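Local coordinates for single-stranded DNA specific exonuclease RecJ (Thermus thermophilus, PDB 2ZXR), which degrades single-stranded DNA in the 5' to 3' direction as a divalent-cation-dependent exonuclease, with no detectable activity on single-stranded RNA, at residues P441-E446 and G507-N512; G486-A491 and A519-A524. All coordinates share one frame; numbering follows the deposited sequence.

How the contacts relate
Followed from the N terminus, the chain enters helix 440-447, makes strands that include 487-492, and then runs through 503-514 and 517-528, which are consecutive along the chain and adjacent in one mixed sheet. Contact 1 closes the longer loop, from the helix at 441-446 to the strand at 507-512; contact 2 joins 486-491 to 519-524. Their segments alternate along the chain, so the two closures cross rather than nest. Contact 1 sets the helix against the sheet, while contact 2 pairs two of its strands. All four segments belong to the RecJ OB domain, and the contact centres lie about 10 Å apart.

Contact 1: P441-E446 and G507-N512; sequences PQVFRE and GLLSEN
F444 and L509 lead the packing of a helix against a beta-sheet in the RecJ OB domain, with E511 meeting the same phenylalanine farther along the strand. The helix 441-446 and the strand 507-512 run nearly perpendicular, at 100°, their axes approaching to 8.9 Å. L509 and E511, alternate residues of the strand, both point toward the helix; F444 packs on the two of them and V443 on L509. No hydrogen bond joins the two segments. One methyl of L509, CD1, reaches the helix beside the backbone of F444, 3.7 Å from its N, and also packs against F444 CB. V443 adds a looser apolar touch to that methyl through CG1, at 4.1 Å, the two side chains crossing at about a right angle.

The phenylalanine ring is carried toward the strand with CG anti to the backbone N (chi1 -178°). Two different surfaces of the ring are then used. E511 CB sits over one face, displaced toward the rim, in a CH-pi contact 3.7 Å from the centroid of the F444 ring; L509 O lies at the ring edge, near its plane. Beyond CB, the extended E511 side chain crosses the phenylalanine side chain at about a right angle, and its carboxylate plane is inclined 38° to the ring. This acid has its polar partner elsewhere, for OE2 probably hydrogen-bonds to Y520 OH on the neighbouring strand. Both carboxylate oxygens stay near the ring, E511 OE1 the closer at 3.7 Å from F444 CE2.

Contact 2: G486-A491 and A519-A524; sequences GVRVLA and AYEVQA
A chi1 of -173° swings R488 CG opposite its amide nitrogen, and a bend at chi3 (96°) turns the guanidinium group toward E521, whose CG is anti to its own carbonyl carbon and whose chain then extends. The two side chains run alongside each other in the same direction. R488 NE donates to E521 OE1 at 2.6 Å in a nearly straight hydrogen bond that is part of a salt bridge. The oxygen is in the guanidinium plane, whereas NE approaches from above the carboxylate plane; R488 NH2 adds a weak bond to the same oxygen.

This pair sits on the L490 and Q523 face of a parallel strand pairing in the OB-domain sheet, V489 matched with V522 and L490 with Q523. Three backbone bonds hold it: V522 N to R488 O, L490 N to V522 O, and A524 N to L490 O, the last at 2.8 Å. On the face bearing V489 and V522, apolar groups meet: V487 CG1 touches V522 CG2 at 3.8 Å, and A491 CB packs on A524 CB at 3.6 Å. On the other face, the bent Q523 brings OE1 to 3.7 Å from L490 CD1.

The carboxylate of E521 is shared, OE1 facing R488 and OE2 probably accepting from N512 ND2. One acid thus appears to link polar groups from strands flanking its own, and the arginine's positive charge probably stabilises its ionised form.

Contact 1: P441-E446 and G507-N512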
# COMPACT_ATOMS: atom_id res chain seq x y z
N PRO A 441 12.26 -0.81 18.80
CA PRO A 441 12.90 0.44 18.36
C PRO A 441 13.83 0.19 17.16
O PRO A 441 13.75 0.89 16.12
CB PRO A 441 13.66 0.91 19.60
CG PRO A 441 12.77 0.40 20.74
CD PRO A 441 12.37 -0.99 20.26
N GLN A 442 14.67 -0.83 17.29
CA GLN A 442 15.61 -1.15 16.23
C GLN A 442 14.86 -1.58 14.98
O GLN A 442 15.24 -1.21 13.87
CB GLN A 442 16.59 -2.25 16.67
CG GLN A 442 17.60 -2.68 15.58
CD GLN A 442 18.54 -1.56 15.14
OE1 GLN A 442 19.20 -1.65 14.09
NE2 GLN A 442 18.61 -0.49 15.95
N VAL A 443 13.82 -2.40 15.16
CA VAL A 443 13.06 -2.84 14.00
C VAL A 443 12.44 -1.60 13.35
O VAL A 443 12.48 -1.45 12.14
CB VAL A 443 11.94 -3.84 14.38
CG1 VAL A 443 11.00 -4.05 13.16
CG2 VAL A 443 12.59 -5.20 14.77
N PHE A 444 11.86 -0.72 14.18
CA PHE A 444 11.26 0.49 13.65
C PHE A 444 12.27 1.30 12.86
O PHE A 444 11.98 1.71 11.74
CB PHE A 444 10.69 1.36 14.75
CG PHE A 444 10.02 2.60 14.23
CD1 PHE A 444 8.70 2.56 13.79
CD2 PHE A 444 10.74 3.81 14.12
CE1 PHE A 444 8.09 3.71 13.23
CE2 PHE A 444 10.14 4.96 13.56
CZ PHE A 444 8.81 4.90 13.12
N ARG A 445 13.45 1.55 13.42
CA ARG A 445 14.47 2.34 12.70
C ARG A 445 14.90 1.65 11.41
O ARG A 445 15.19 2.32 10.42
CB ARG A 445 15.71 2.62 13.59
CG ARG A 445 15.43 3.52 14.82
CD ARG A 445 16.72 3.83 15.66
NE ARG A 445 17.34 2.62 16.19
CZ ARG A 445 17.25 2.20 17.46
NH1 ARG A 445 16.58 2.88 18.38
NH2 ARG A 445 17.81 1.05 17.78
N GLU A 446 14.91 0.31 11.39
CA GLU A 446 15.31 -0.41 10.18
C GLU A 446 14.27 -0.35 9.05
O GLU A 446 14.63 -0.35 7.87
CB GLU A 446 15.66 -1.88 10.53
CG GLU A 446 17.03 -2.04 11.23
CD GLU A 446 17.21 -3.40 11.89
OE1 GLU A 446 16.40 -4.31 11.63
OE2 GLU A 446 18.18 -3.57 12.67
N GLY A 507 -1.11 -5.33 12.60
CA GLY A 507 -0.85 -3.95 12.97
C GLY A 507 0.41 -3.27 12.51
O GLY A 507 1.38 -3.92 12.16
N LEU A 508 0.38 -1.94 12.55
CA LEU A 508 1.51 -1.11 12.16
C LEU A 508 2.38 -0.82 13.38
O LEU A 508 1.87 -0.38 14.42
CB LEU A 508 1.00 0.22 11.59
CG LEU A 508 0.12 0.09 10.34
CD1 LEU A 508 -0.80 1.35 10.17
CD2 LEU A 508 1.05 -0.10 9.13
N LEU A 509 3.68 -1.05 13.25
CA LEU A 509 4.62 -0.78 14.34
C LEU A 509 4.73 0.75 14.37
O LEU A 509 5.14 1.37 13.39
CB LEU A 509 6.01 -1.35 14.04
CG LEU A 509 6.87 -1.80 15.24
CD1 LEU A 509 8.30 -1.56 14.89
CD2 LEU A 509 6.50 -1.13 16.56
N SER A 510 4.38 1.35 15.50
CA SER A 510 4.42 2.80 15.58
C SER A 510 5.37 3.36 16.63
O SER A 510 5.59 2.76 17.69
CB SER A 510 3.01 3.31 15.89
OG SER A 510 2.06 2.56 15.18
N GLU A 511 5.93 4.53 16.31
CA GLU A 511 6.81 5.24 17.23
C GLU A 511 5.96 6.45 17.61
O GLU A 511 5.82 7.38 16.82
CB GLU A 511 8.09 5.72 16.54
CG GLU A 511 9.06 6.46 17.48
CD GLU A 511 10.38 6.87 16.80
OE1 GLU A 511 10.35 7.76 15.93
OE2 GLU A 511 11.44 6.29 17.13
N ASN A 512 5.36 6.41 18.80
CA ASN A 512 4.52 7.52 19.24
C ASN A 512 5.28 8.44 20.19
O ASN A 512 5.84 8.00 21.18
CB ASN A 512 3.26 6.99 19.93
CG ASN A 512 2.40 6.15 19.00
OD1 ASN A 512 2.26 6.47 17.83
ND2 ASN A 512 1.81 5.08 19.53

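Contact 2: G486-A491 and A519-A524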
# COMPACT_ATOMS: atom_id res chain seq x y z
N GLY A 486 2.99 -7.96 26.33
CA GLY A 486 3.70 -6.74 26.70
C GLY A 486 3.74 -5.62 25.67
O GLY A 486 4.34 -4.57 25.91
N VAL A 487 3.10 -5.80 24.52
CA VAL A 487 3.08 -4.75 23.49
C VAL A 487 1.75 -4.01 23.53
O VAL A 487 0.70 -4.64 23.42
CB VAL A 487 3.26 -5.32 22.07
CG1 VAL A 487 3.02 -4.22 21.05
CG2 VAL A 487 4.64 -5.92 21.91
N ARG A 488 1.78 -2.68 23.65
CA ARG A 488 0.53 -1.93 23.70
C ARG A 488 -0.03 -1.67 22.31
O ARG A 488 0.67 -1.16 21.43
CB ARG A 488 0.70 -0.58 24.42
CG ARG A 488 -0.65 0.13 24.62
CD ARG A 488 -0.62 1.24 25.66
NE ARG A 488 -0.42 2.56 25.06
CZ ARG A 488 -1.35 3.51 24.97
NH1 ARG A 488 -2.57 3.31 25.45
NH2 ARG A 488 -1.05 4.65 24.37
N VAL A 489 -1.30 -2.00 22.12
CA VAL A 489 -1.96 -1.81 20.84
C VAL A 489 -3.22 -0.95 20.95
O VAL A 489 -3.96 -1.05 21.92
CB VAL A 489 -2.25 -3.21 20.17
CG1 VAL A 489 -2.30 -4.28 21.22
CG2 VAL A 489 -3.53 -3.20 19.36
N LEU A 490 -3.42 -0.08 19.96
CA LEU A 490 -4.55 0.83 19.88
C LEU A 490 -5.43 0.36 18.75
O LEU A 490 -4.94 -0.02 17.69
CB LEU A 490 -4.08 2.24 19.57
CG LEU A 490 -3.08 2.80 20.57
CD1 LEU A 490 -2.35 3.99 19.94
CD2 LEU A 490 -3.81 3.20 21.86
N ALA A 491 -6.74 0.40 18.97
CA ALA A 491 -7.66 -0.09 17.96
C ALA A 491 -9.08 0.46 18.03
O ALA A 491 -9.53 0.98 19.05
CB ALA A 491 -7.72 -1.63 18.06
N ALA A 519 7.40 6.02 22.48
CA ALA A 519 6.82 4.76 22.93
C ALA A 519 6.55 3.92 21.66
O ALA A 519 5.92 4.41 20.72
CB ALA A 519 5.51 4.99 23.69
N TYR A 520 7.03 2.68 21.65
CA TYR A 520 6.86 1.79 20.51
C TYR A 520 5.66 0.92 20.70
O TYR A 520 5.67 0.01 21.51
CB TYR A 520 8.13 0.97 20.34
CG TYR A 520 9.24 1.89 19.94
CD1 TYR A 520 9.46 2.19 18.59
CD2 TYR A 520 9.98 2.57 20.91
CE1 TYR A 520 10.40 3.14 18.22
CE2 TYR A 520 10.91 3.53 20.55
CZ TYR A 520 11.12 3.81 19.21
OH TYR A 520 12.03 4.76 18.84
N GLU A 521 4.63 1.19 19.94
CA GLU A 521 3.38 0.47 20.09
C GLU A 521 2.83 0.05 18.76
O GLU A 521 3.41 0.35 17.72
CB GLU A 521 2.38 1.39 20.79
CG GLU A 521 3.01 2.10 21.99
CD GLU A 521 2.11 3.15 22.60
OE1 GLU A 521 1.82 3.03 23.81
OE2 GLU A 521 1.70 4.09 21.87
N VAL A 522 1.69 -0.63 18.79
CA VAL A 522 1.07 -1.08 17.57
C VAL A 522 -0.31 -0.48 17.38
O VAL A 522 -1.12 -0.46 18.30
CB VAL A 522 0.98 -2.63 17.52
CG1 VAL A 522 0.19 -3.08 16.32
CG2 VAL A 522 2.37 -3.23 17.44
N GLN A 523 -0.54 0.02 16.18
CA GLN A 523 -1.81 0.61 15.82
C GLN A 523 -2.46 -0.49 15.02
O GLN A 523 -2.00 -0.82 13.93
CB GLN A 523 -1.59 1.83 14.93
CG GLN A 523 -2.86 2.54 14.48
CD GLN A 523 -3.46 3.40 15.59
OE1 GLN A 523 -2.73 4.11 16.29
NE2 GLN A 523 -4.78 3.34 15.75
N ALA A 524 -3.53 -1.06 15.55
CA ALA A 524 -4.21 -2.14 14.85
C ALA A 524 -5.00 -1.66 13.61
O ALA A 524 -5.73 -0.69 13.70
CB ALA A 524 -5.15 -2.87 15.81